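Side-chain contacts in CTP:phosphocholine Cytidylyltransferase (Streptococcus pneumoniae, PDB 1JYK), which catalyses the transfer of a cytidylyl group from CTP to phosphocholine, yielding CDP-choline and pyrophosphate: residues 54-57 against 58-62; 158-161 against 162-166; 212-215 against 216-220; 236-239 against 240-244. One frame throughout, in Å; residues are numbered along the deposited sequence.

Contact 1 of 4, residues 54-57 against 58-62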
loop_
_atom_site.group_PDB
_atom_site.type_symbol
_atom_site.label_atom_id
_atom_site.label_comp_id
_atom_site.label_asym_id
_atom_site.label_seq_id
_atom_site.Cartn_x
_atom_site.Cartn_y
_atom_site.Cartn_z
ATOM N N ASN A 54 19.255 3.464 -6.185
ATOM C CA ASN A 54 19.852 3.432 -7.509
ATOM C C ASN A 54 19.581 4.780 -8.171
ATOM O O ASN A 54 19.225 4.850 -9.351
ATOM C CB ASN A 54 19.261 2.304 -8.355
ATOM C CG ASN A 54 20.202 1.851 -9.457
ATOM O OD1 ASN A 54 21.402 2.112 -9.411
ATOM N ND2 ASN A 54 19.656 1.167 -10.455
ATOM N N GLN A 55 19.719 5.842 -7.378
ATOM C CA GLN A 55 19.548 7.219 -7.834
ATOM C C GLN A 55 18.184 7.600 -8.394
ATOM O O GLN A 55 18.091 8.491 -9.237
ATOM C CB GLN A 55 20.619 7.553 -8.881
ATOM C CG GLN A 55 22.057 7.372 -8.399
ATOM C CD GLN A 55 22.367 8.153 -7.118
ATOM O OE1 GLN A 55 23.176 7.716 -6.292
ATOM N NE2 GLN A 55 21.724 9.314 -6.951
ATOM N N LYS A 56 17.129 6.943 -7.925
ATOM C CA LYS A 56 15.780 7.239 -8.402
ATOM C C LYS A 56 14.776 7.103 -7.257
ATOM O O LYS A 56 14.767 6.093 -6.563
ATOM C CB LYS A 56 15.421 6.274 -9.538
ATOM C CG LYS A 56 14.046 6.475 -10.147
ATOM C CD LYS A 56 13.908 5.663 -11.431
ATOM C CE LYS A 56 12.524 5.800 -12.033
ATOM N NZ LYS A 56 12.335 7.148 -12.618
ATOM N N PRO A 57 13.931 8.130 -7.033
ATOM C CA PRO A 57 12.940 8.057 -5.947
ATOM C C PRO A 57 12.114 6.780 -6.031
ATOM O O PRO A 57 11.647 6.401 -7.105
ATOM C CB PRO A 57 12.083 9.305 -6.149
ATOM C CG PRO A 57 12.999 10.268 -6.844
ATOM C CD PRO A 57 13.858 9.415 -7.752
ATOM N N LEU A 58 11.935 6.119 -4.893
ATOM C CA LEU A 58 11.180 4.871 -4.827
ATOM C C LEU A 58 9.835 4.899 -5.543
ATOM O O LEU A 58 9.509 3.989 -6.301
ATOM C CB LEU A 58 10.937 4.479 -3.368
ATOM C CG LEU A 58 12.063 3.771 -2.618
ATOM C CD1 LEU A 58 11.659 3.618 -1.160
ATOM C CD2 LEU A 58 12.338 2.421 -3.238
ATOM N N ILE A 59 9.047 5.940 -5.293
ATOM C CA ILE A 59 7.724 6.031 -5.894
ATOM C C ILE A 59 7.732 6.071 -7.425
ATOM O O ILE A 59 6.766 5.644 -8.063
ATOM C CB ILE A 59 6.945 7.259 -5.334
ATOM C CG1 ILE A 59 5.450 7.095 -5.613
ATOM C CG2 ILE A 59 7.485 8.551 -5.932
ATOM C CD1 ILE A 59 4.574 7.989 -4.751
ATOM N N GLU A 60 8.811 6.577 -8.018
ATOM C CA GLU A 60 8.890 6.643 -9.477
ATOM C C GLU A 60 8.918 5.243 -10.098
ATOM O O GLU A 60 8.336 5.016 -11.156
ATOM C CB GLU A 60 10.119 7.448 -9.910
ATOM C CG GLU A 60 9.935 8.945 -9.700
ATOM C CD GLU A 60 11.048 9.790 -10.304
ATOM O OE1 GLU A 60 11.948 9.235 -10.972
ATOM O OE2 GLU A 60 11.015 11.020 -10.104
ATOM N N TYR A 61 9.588 4.301 -9.444
ATOM C CA TYR A 61 9.629 2.937 -9.960
ATOM C C TYR A 61 8.209 2.381 -10.007
ATOM O O TYR A 61 7.826 1.712 -10.960
ATOM C CB TYR A 61 10.478 2.040 -9.056
ATOM C CG TYR A 61 11.963 2.310 -9.116
ATOM C CD1 TYR A 61 12.592 3.068 -8.129
ATOM C CD2 TYR A 61 12.752 1.764 -10.134
ATOM C CE1 TYR A 61 13.968 3.274 -8.147
ATOM C CE2 TYR A 61 14.136 1.965 -10.162
ATOM C CZ TYR A 61 14.735 2.719 -9.165
ATOM O OH TYR A 61 16.094 2.916 -9.173
ATOM N N GLN A 62 7.433 2.665 -8.964
ATOM C CA GLN A 62 6.057 2.188 -8.874
ATOM C C GLN A 62 5.159 2.845 -9.916
ATOM O O GLN A 62 4.418 2.161 -10.620
ATOM C CB GLN A 62 5.496 2.444 -7.472
ATOM C CG GLN A 62 6.335 1.834 -6.345
ATOM C CD GLN A 62 5.798 2.182 -4.960
ATOM O OE1 GLN A 62 5.145 3.212 -4.769
ATOM N NE2 GLN A 62 6.070 1.319 -3.988
#
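Lys56 NZ is gripped by two carboxylates. Its salt bridge to Glu60 OE1 measures 2.7 Å, and Glu64 OE1, one helical turn further on, supplies the second charge. Glu60 OE1 is met on its anti side, not far from the carboxylate plane. The lysine chain runs out nearly straight, CG anti to the backbone N (chi1 -179°), and bends only at the last bond, which sets NZ beside Glu60. On the way its methylenes cross the Tyr61 ring: CD stands 3.9 Å from the ring centroid, only 16° off the normal, a CH-pi contact over the face but shifted toward the rim. NZ itself is too distant from that ring for more than a weak attraction.

Glu60 lies alongside Pro57, with Pro57 CD 3.7 Å from Glu60 OE1. The other oxygen, OE2, is taken by Lys91 and Tyr87, so both ends of the carboxylate are held and its rotation is probably fixed. At the far end of Tyr61, OH bonds to Val53 O while passing 3.3 Å from Asn54 CB and 3.4 Å from Lys56 CB. In the backbone, Glu60 N donates to Pro57 O at 3.0 Å; the bond is bent (138°), with the donor well above the carbonyl plane, as the chain winds up into its first turn. The arrangement welds the small 52-53/56-57 hairpin to helix 58-68, the connecting helix of the beta-alpha-beta crossover between parallel strands 27-32 and 74-78 in this nucleotidyltransferase fold.

Contact 2 of 4, residues 158-161 against 162-166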
loop_
_atom_site.group_PDB
_atom_site.type_symbol
_atom_site.label_atom_id
_atom_site.label_comp_id
_atom_site.label_asym_id
_atom_site.label_seq_id
_atom_site.Cartn_x
_atom_site.Cartn_y
_atom_site.Cartn_z
ATOM N N LEU A 158 -1.956 -13.768 6.112
ATOM C CA LEU A 158 -3.128 -14.223 5.380
ATOM C C LEU A 158 -3.429 -15.700 5.622
ATOM O O LEU A 158 -2.567 -16.556 5.429
ATOM C CB LEU A 158 -2.912 -13.982 3.880
ATOM C CG LEU A 158 -2.739 -12.516 3.462
ATOM C CD1 LEU A 158 -1.974 -12.436 2.147
ATOM C CD2 LEU A 158 -4.113 -11.862 3.322
ATOM N N VAL A 159 -4.656 -15.991 6.038
ATOM C CA VAL A 159 -5.075 -17.369 6.281
ATOM C C VAL A 159 -5.919 -17.812 5.091
ATOM O O VAL A 159 -6.966 -17.224 4.820
ATOM C CB VAL A 159 -5.927 -17.477 7.566
ATOM C CG1 VAL A 159 -6.515 -18.880 7.686
ATOM C CG2 VAL A 159 -5.075 -17.136 8.782
ATOM N N TYR A 160 -5.477 -18.841 4.377
ATOM C CA TYR A 160 -6.230 -19.300 3.216
ATOM C C TYR A 160 -6.015 -20.767 2.852
ATOM O O TYR A 160 -5.046 -21.396 3.285
ATOM C CB TYR A 160 -5.900 -18.422 2.002
ATOM C CG TYR A 160 -4.438 -18.435 1.608
ATOM C CD1 TYR A 160 -3.983 -19.232 0.555
ATOM C CD2 TYR A 160 -3.513 -17.623 2.266
ATOM C CE1 TYR A 160 -2.637 -19.220 0.160
ATOM C CE2 TYR A 160 -2.166 -17.602 1.880
ATOM C CZ TYR A 160 -1.737 -18.404 0.823
ATOM O OH TYR A 160 -0.417 -18.377 0.427
ATOM N N GLY A 161 -6.930 -21.288 2.036
ATOM C CA GLY A 161 -6.863 -22.670 1.606
ATOM C C GLY A 161 -6.564 -22.845 0.126
ATOM O O GLY A 161 -5.909 -22.007 -0.494
ATOM N N ASP A 162 -7.076 -23.935 -0.440
ATOM C CA ASP A 162 -6.851 -24.290 -1.839
ATOM C C ASP A 162 -7.399 -23.333 -2.884
ATOM O O ASP A 162 -6.900 -23.294 -4.009
ATOM C CB ASP A 162 -7.414 -25.687 -2.111
ATOM C CG ASP A 162 -6.851 -26.739 -1.174
ATOM O OD1 ASP A 162 -7.584 -27.699 -0.854
ATOM O OD2 ASP A 162 -5.679 -26.611 -0.755
ATOM N N ASP A 163 -8.429 -22.577 -2.525
ATOM C CA ASP A 163 -9.028 -21.637 -3.462
ATOM C C ASP A 163 -8.403 -20.253 -3.334
ATOM O O ASP A 163 -8.841 -19.304 -3.987
ATOM C CB ASP A 163 -10.538 -21.549 -3.232
ATOM C CG ASP A 163 -10.890 -21.064 -1.841
ATOM O OD1 ASP A 163 -9.982 -20.936 -0.988
ATOM O OD2 ASP A 163 -12.087 -20.810 -1.599
ATOM N N TYR A 164 -7.381 -20.145 -2.488
ATOM C CA TYR A 164 -6.683 -18.883 -2.261
ATOM C C TYR A 164 -7.561 -17.763 -1.697
ATOM O O TYR A 164 -7.179 -16.593 -1.720
ATOM C CB TYR A 164 -6.010 -18.430 -3.560
ATOM C CG TYR A 164 -4.940 -19.396 -3.998
ATOM C CD1 TYR A 164 -5.181 -20.322 -5.015
ATOM C CD2 TYR A 164 -3.707 -19.444 -3.340
ATOM C CE1 TYR A 164 -4.230 -21.276 -5.360
ATOM C CE2 TYR A 164 -2.747 -20.394 -3.675
ATOM C CZ TYR A 164 -3.017 -21.308 -4.683
ATOM O OH TYR A 164 -2.079 -22.266 -5.001
ATOM N N LYS A 165 -8.732 -18.120 -1.178
ATOM C CA LYS A 165 -9.626 -17.126 -0.599
ATOM C C LYS A 165 -9.242 -16.850 0.853
ATOM O O LYS A 165 -9.062 -17.776 1.647
ATOM C CB LYS A 165 -11.079 -17.601 -0.673
ATOM C CG LYS A 165 -12.090 -16.492 -0.421
ATOM C CD LYS A 165 -13.512 -16.979 -0.643
ATOM C CE LYS A 165 -14.503 -15.836 -0.526
ATOM N NZ LYS A 165 -14.814 -15.529 0.894
ATOM N N VAL A 166 -9.113 -15.573 1.195
ATOM C CA VAL A 166 -8.739 -15.177 2.545
ATOM C C VAL A 166 -9.849 -15.489 3.546
ATOM O O VAL A 166 -10.966 -14.967 3.446
ATOM C CB VAL A 166 -8.407 -13.671 2.613
ATOM C CG1 VAL A 166 -8.009 -13.291 4.032
ATOM C CG2 VAL A 166 -7.273 -13.347 1.635
HETATM O O HOH W 1 -9.772 -20.363 1.523
#
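The rings of Tyr160 and Tyr164 meet rim to rim, neither lying over the other's face: their planes are 35° apart, and the closest atoms are Tyr160 CE1 and Tyr164 CD2 at 3.7 Å. Over one face of the Tyr164 ring sits Gly161 O. The setting is a beta hairpin, strand 157-160 returning as 166-170 by way of a type I turn from Gly161 to Tyr164, whose closing bond runs from Tyr164 N to Gly161 O at 3.1 Å.

Tyr160 places its ring between its own backbone N and carbonyl carbon (chi1 60°), which stands it up beside Tyr164; Glu228 then takes its hydroxyl, and Val226 of strand 224-228 touches its side. On the outer part of the turn Asp163 forms an Asx turn: Lys165 N reaches Asp163 OD1 at 3.1 Å, nearly straight at 166° yet coming from above the carboxylate plane. One water bridges the mouth of the loop. It accepts from Gly161 N and donates to Asp163 OD1 at 2.6 Å and to Lys165 O at 2.7 Å, so it joins backbone atoms too far apart to bond directly.

Nearer the strands the hairpin closes on apolar groups, Leu158 CD2 against Val166 CG2 at 3.9 Å. Beside them Val166 CA makes a bent CA-H...O contact of 3.5 Å with Val159 O.

Contact 3 of 4, residues 212-215 against 216-220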
loop_
_atom_site.group_PDB
_atom_site.type_symbol
_atom_site.label_atom_id
_atom_site.label_comp_id
_atom_site.label_asym_id
_atom_site.label_seq_id
_atom_site.Cartn_x
_atom_site.Cartn_y
_atom_site.Cartn_z
ATOM N N ASP A 212 -5.989 -1.252 6.766
ATOM C CA ASP A 212 -6.105 -2.707 6.708
ATOM C C ASP A 212 -7.081 -3.272 7.732
ATOM O O ASP A 212 -7.706 -4.309 7.496
ATOM C CB ASP A 212 -4.741 -3.347 6.927
ATOM C CG ASP A 212 -3.708 -2.813 5.986
ATOM O OD1 ASP A 212 -3.555 -3.392 4.891
ATOM O OD2 ASP A 212 -3.058 -1.807 6.340
ATOM N N ASN A 213 -7.203 -2.599 8.871
ATOM C CA ASN A 213 -8.116 -3.063 9.904
ATOM C C ASN A 213 -9.471 -3.241 9.299
ATOM O O ASN A 213 -10.321 -3.955 9.816
ATOM C CB ASN A 213 -8.226 -2.049 11.021
ATOM C CG ASN A 213 -7.226 -2.293 12.105
ATOM O OD1 ASN A 213 -6.168 -1.669 12.142
ATOM N ND2 ASN A 213 -7.546 -3.212 13.004
HETATM N N MSE A 214 -9.700 -2.610 8.168
HETATM C CA MSE A 214 -11.018 -2.777 7.665
HETATM C C MSE A 214 -11.363 -3.942 6.835
HETATM O O MSE A 214 -12.532 -4.259 6.624
HETATM C CB MSE A 214 -11.478 -1.434 7.224
HETATM C CG MSE A 214 -12.371 -1.244 8.389
HETATM SE SE MSE A 214 -12.917 0.335 8.291
HETATM C CE MSE A 214 -11.466 0.990 9.570
ATOM N N VAL A 215 -10.317 -4.672 6.493
ATOM C CA VAL A 215 -10.491 -5.894 5.784
ATOM C C VAL A 215 -10.369 -6.928 6.909
ATOM O O VAL A 215 -11.202 -7.827 7.030
ATOM C CB VAL A 215 -9.382 -6.097 4.766
ATOM C CG1 VAL A 215 -9.595 -7.419 4.030
ATOM C CG2 VAL A 215 -9.367 -4.928 3.790
ATOM N N LYS A 216 -9.349 -6.773 7.747
ATOM C CA LYS A 216 -9.112 -7.708 8.847
ATOM C C LYS A 216 -10.287 -7.842 9.807
ATOM O O LYS A 216 -10.699 -8.953 10.141
ATOM C CB LYS A 216 -7.877 -7.299 9.651
ATOM C CG LYS A 216 -7.686 -8.097 10.940
ATOM C CD LYS A 216 -6.412 -7.685 11.663
ATOM C CE LYS A 216 -6.168 -8.526 12.905
ATOM N NZ LYS A 216 -7.122 -8.191 14.000
ATOM N N ASP A 217 -10.823 -6.707 10.243
ATOM C CA ASP A 217 -11.925 -6.694 11.203
ATOM C C ASP A 217 -13.309 -7.001 10.631
ATOM O O ASP A 217 -14.283 -7.055 11.375
ATOM C CB ASP A 217 -11.945 -5.345 11.935
ATOM C CG ASP A 217 -10.674 -5.095 12.746
ATOM O OD1 ASP A 217 -10.374 -3.922 13.050
ATOM O OD2 ASP A 217 -9.964 -6.067 13.092
ATOM N N ASN A 218 -13.397 -7.214 9.323
ATOM C CA ASN A 218 -14.677 -7.516 8.677
ATOM C C ASN A 218 -14.484 -8.596 7.616
ATOM O O ASN A 218 -15.314 -8.760 6.729
ATOM C CB ASN A 218 -15.240 -6.255 8.005
ATOM C CG ASN A 218 -15.404 -5.094 8.974
ATOM O OD1 ASN A 218 -16.404 -5.012 9.687
ATOM N ND2 ASN A 218 -14.424 -4.189 9.000
ATOM N N ILE A 219 -13.379 -9.330 7.719
ATOM C CA ILE A 219 -13.039 -10.361 6.743
ATOM C C ILE A 219 -14.170 -11.324 6.379
ATOM O O ILE A 219 -14.313 -11.716 5.224
ATOM C CB ILE A 219 -11.792 -11.152 7.220
ATOM C CG1 ILE A 219 -11.247 -12.016 6.079
ATOM C CG2 ILE A 219 -12.141 -11.992 8.435
ATOM C CD1 ILE A 219 -11.009 -11.257 4.787
ATOM N N LYS A 220 -14.982 -11.689 7.363
ATOM C CA LYS A 220 -16.098 -12.609 7.153
ATOM C C LYS A 220 -17.147 -12.076 6.182
ATOM O O LYS A 220 -17.977 -12.835 5.682
ATOM C CB LYS A 220 -16.761 -12.944 8.497
ATOM C CG LYS A 220 -16.025 -12.392 9.731
ATOM C CD LYS A 220 -15.892 -10.865 9.684
ATOM C CE LYS A 220 -14.992 -10.308 10.784
ATOM N NZ LYS A 220 -13.775 -11.120 11.067
#
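Residues 212-220 form the short helix 213-216 and its unwinding toward strand 224-228, and side-chain amides take part in both. Along one side, Asn213 and Asp217 lie next to each other and point the same way. Asn213 ND2 donates to Asp217 OD1 at 2.9 Å, on the syn side but 33° out of the carboxylate plane, while Asn213 OD1 accepts from Tyr210 N; the amide is thus held at both ends. The same pair is tied through the backbone, Asp217 N to Asn213 O at 2.8 Å. Lys216 NZ adds only a long ion pair to Asp217 OD2.

Asp212 O accepts twice, from Lys216 N at 3.0 Å in an almost straight bond (172°) and from Val215 N at 2.8 Å, so helical and tighter 3-10 spacing are both present within one turn. At the exit the backbone N of Asn218 goes to Val215 O, 3.2 Å away. Its side chain supplies the bond one step back: with CG beside its backbone N (chi1 -57°), Asn218 ND2 reaches Met214 O at 3.0 Å, the acceptor lying in the amide plane.

The apolar side chains face two ways. Met214, a selenomethionine here, packs on Phe196, Ile197 and Ala200 of helix 187-201, whereas Val215 and Ile219, 4.2 Å apart at Val215 CG1 and Ile219 CD1, lean on strand 166-170.

Contact 4 of 4, residues 236-239 against 240-244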
loop_
_atom_site.group_PDB
_atom_site.type_symbol
_atom_site.label_atom_id
_atom_site.label_comp_id
_atom_site.label_asym_id
_atom_site.label_seq_id
_atom_site.Cartn_x
_atom_site.Cartn_y
_atom_site.Cartn_z
ATOM N N GLU A 236 10.919 -4.979 0.980
ATOM C CA GLU A 236 10.519 -4.045 2.024
ATOM C C GLU A 236 11.673 -3.225 2.558
ATOM O O GLU A 236 12.740 -3.760 2.850
ATOM C CB GLU A 236 9.894 -4.799 3.197
ATOM C CG GLU A 236 8.806 -5.766 2.804
ATOM C CD GLU A 236 9.344 -7.065 2.222
ATOM O OE1 GLU A 236 10.585 -7.225 2.115
ATOM O OE2 GLU A 236 8.510 -7.930 1.870
ATOM N N ILE A 237 11.457 -1.922 2.681
ATOM C CA ILE A 237 12.476 -1.040 3.229
ATOM C C ILE A 237 11.918 -0.595 4.578
ATOM O O ILE A 237 11.173 0.378 4.666
ATOM C CB ILE A 237 12.726 0.178 2.314
ATOM C CG1 ILE A 237 13.027 -0.309 0.892
ATOM C CG2 ILE A 237 13.896 1.000 2.848
ATOM C CD1 ILE A 237 13.541 0.755 -0.040
ATOM N N ASP A 238 12.272 -1.338 5.622
ATOM C CA ASP A 238 11.785 -1.060 6.965
ATOM C C ASP A 238 12.806 -0.368 7.849
ATOM O O ASP A 238 12.492 0.008 8.976
ATOM C CB ASP A 238 11.353 -2.364 7.650
ATOM C CG ASP A 238 10.096 -2.960 7.040
ATOM O OD1 ASP A 238 9.263 -2.186 6.523
ATOM O OD2 ASP A 238 9.943 -4.204 7.079
ATOM N N SER A 239 14.028 -0.216 7.350
ATOM C CA SER A 239 15.095 0.427 8.112
ATOM C C SER A 239 16.144 0.931 7.141
ATOM O O SER A 239 16.140 0.537 5.976
ATOM C CB SER A 239 15.741 -0.583 9.055
ATOM O OG SER A 239 16.437 -1.578 8.321
ATOM N N VAL A 240 17.043 1.795 7.606
ATOM C CA VAL A 240 18.087 2.296 6.718
ATOM C C VAL A 240 18.992 1.111 6.357
ATOM O O VAL A 240 19.655 1.107 5.327
ATOM C CB VAL A 240 18.907 3.438 7.377
ATOM C CG1 VAL A 240 19.687 2.916 8.564
ATOM C CG2 VAL A 240 19.843 4.058 6.356
ATOM N N GLN A 241 18.992 0.088 7.208
ATOM C CA GLN A 241 19.791 -1.105 6.957
ATOM C C GLN A 241 19.226 -1.828 5.737
ATOM O O GLN A 241 19.981 -2.298 4.881
ATOM C CB GLN A 241 19.759 -2.030 8.170
ATOM C CG GLN A 241 20.740 -1.635 9.266
ATOM C CD GLN A 241 20.285 -0.420 10.070
ATOM O OE1 GLN A 241 19.085 -0.194 10.265
ATOM N NE2 GLN A 241 21.250 0.366 10.544
ATOM N N ASP A 242 17.900 -1.920 5.667
ATOM C CA ASP A 242 17.239 -2.565 4.535
ATOM C C ASP A 242 17.612 -1.777 3.290
ATOM O O ASP A 242 17.882 -2.342 2.232
ATOM C CB ASP A 242 15.716 -2.527 4.691
ATOM C CG ASP A 242 15.199 -3.541 5.691
ATOM O OD1 ASP A 242 15.964 -4.440 6.090
ATOM O OD2 ASP A 242 14.018 -3.433 6.078
ATOM N N TYR A 243 17.610 -0.456 3.436
ATOM C CA TYR A 243 17.939 0.453 2.347
ATOM C C TYR A 243 19.363 0.231 1.846
ATOM O O TYR A 243 19.612 0.150 0.646
ATOM C CB TYR A 243 17.774 1.898 2.828
ATOM C CG TYR A 243 18.401 2.915 1.916
ATOM C CD1 TYR A 243 17.732 3.357 0.777
ATOM C CD2 TYR A 243 19.671 3.420 2.177
ATOM C CE1 TYR A 243 18.315 4.280 -0.084
ATOM C CE2 TYR A 243 20.263 4.343 1.325
ATOM C CZ TYR A 243 19.576 4.766 0.196
ATOM O OH TYR A 243 20.153 5.677 -0.651
ATOM N N ARG A 244 20.304 0.143 2.775
ATOM C CA ARG A 244 21.698 -0.063 2.412
ATOM C C ARG A 244 21.901 -1.394 1.683
ATOM O O ARG A 244 22.640 -1.470 0.702
ATOM C CB ARG A 244 22.572 0.006 3.669
ATOM C CG ARG A 244 22.788 1.428 4.145
ATOM C CD ARG A 244 23.207 1.506 5.601
ATOM N NE ARG A 244 23.217 2.891 6.069
ATOM C CZ ARG A 244 23.317 3.248 7.348
ATOM N NH1 ARG A 244 23.414 2.312 8.291
ATOM N NH2 ARG A 244 23.309 4.533 7.689
HETATM O O HOH W 2 14.859 -3.898 8.924
#
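Ser239 is the N-cap of helix 240-250: its OG, turned in over the backbone with chi1 67°, accepts from Asp242 N at 3.0 Å. This inner part is tight. Ser239 O takes Tyr243 N at 3.1 Å, starting the regular helical pattern, and Asp242 folds back over the loop so that OD2 accepts from Asp238 N at 2.8 Å through its anti lone pair. The aspartate thus grips the residue before the N-cap, and its charge near the helix N terminus would probably interact favourably with the helix dipole. Beneath, Ile237 CG2 lies 4.0 Å from Tyr243 CB, the two side chains running the same way; the Tyr243 hydroxyl goes on to Gln52 O.

The outer side is looser. A water lies 2.9 Å from Ser239 OG and donates a weak bond to Asp242 OD2, while Asp238 OD1 makes a long, weak ion pair with Arg38. The two carboxylates are turned 55° against each other, and this like-charged pair leaves 4.3 Å between Asp238 OD2 and Asp242 OD2, with Asp238 CB closer to the latter oxygen at 3.3 Å.

In the fold
All four contacts are local and follow one another in series; none nests within or crosses another. Contact 1 carries the 52-53/56-57 hairpin into helix 58-68. Contact 2 closes the loop between strands 157-160 and 166-170, contact 3 leads from helix 213-216 toward strand 224-228, and contact 4 turns strand 234-236 into the C-terminal helix 240-250. In space they form two pairs. Contacts 1 and 4 meet where Leu58 CD1 lies 3.6 Å from Ile237 CD1, packing the loop that leads into the C-terminal helix against the start of helix 58-68. Contacts 2 and 3 meet through Val166 CG1 and Ile219 CD1 at 3.7 Å; contact 1 lies across the chain's centre from both, centres about 32 and 31 Å away.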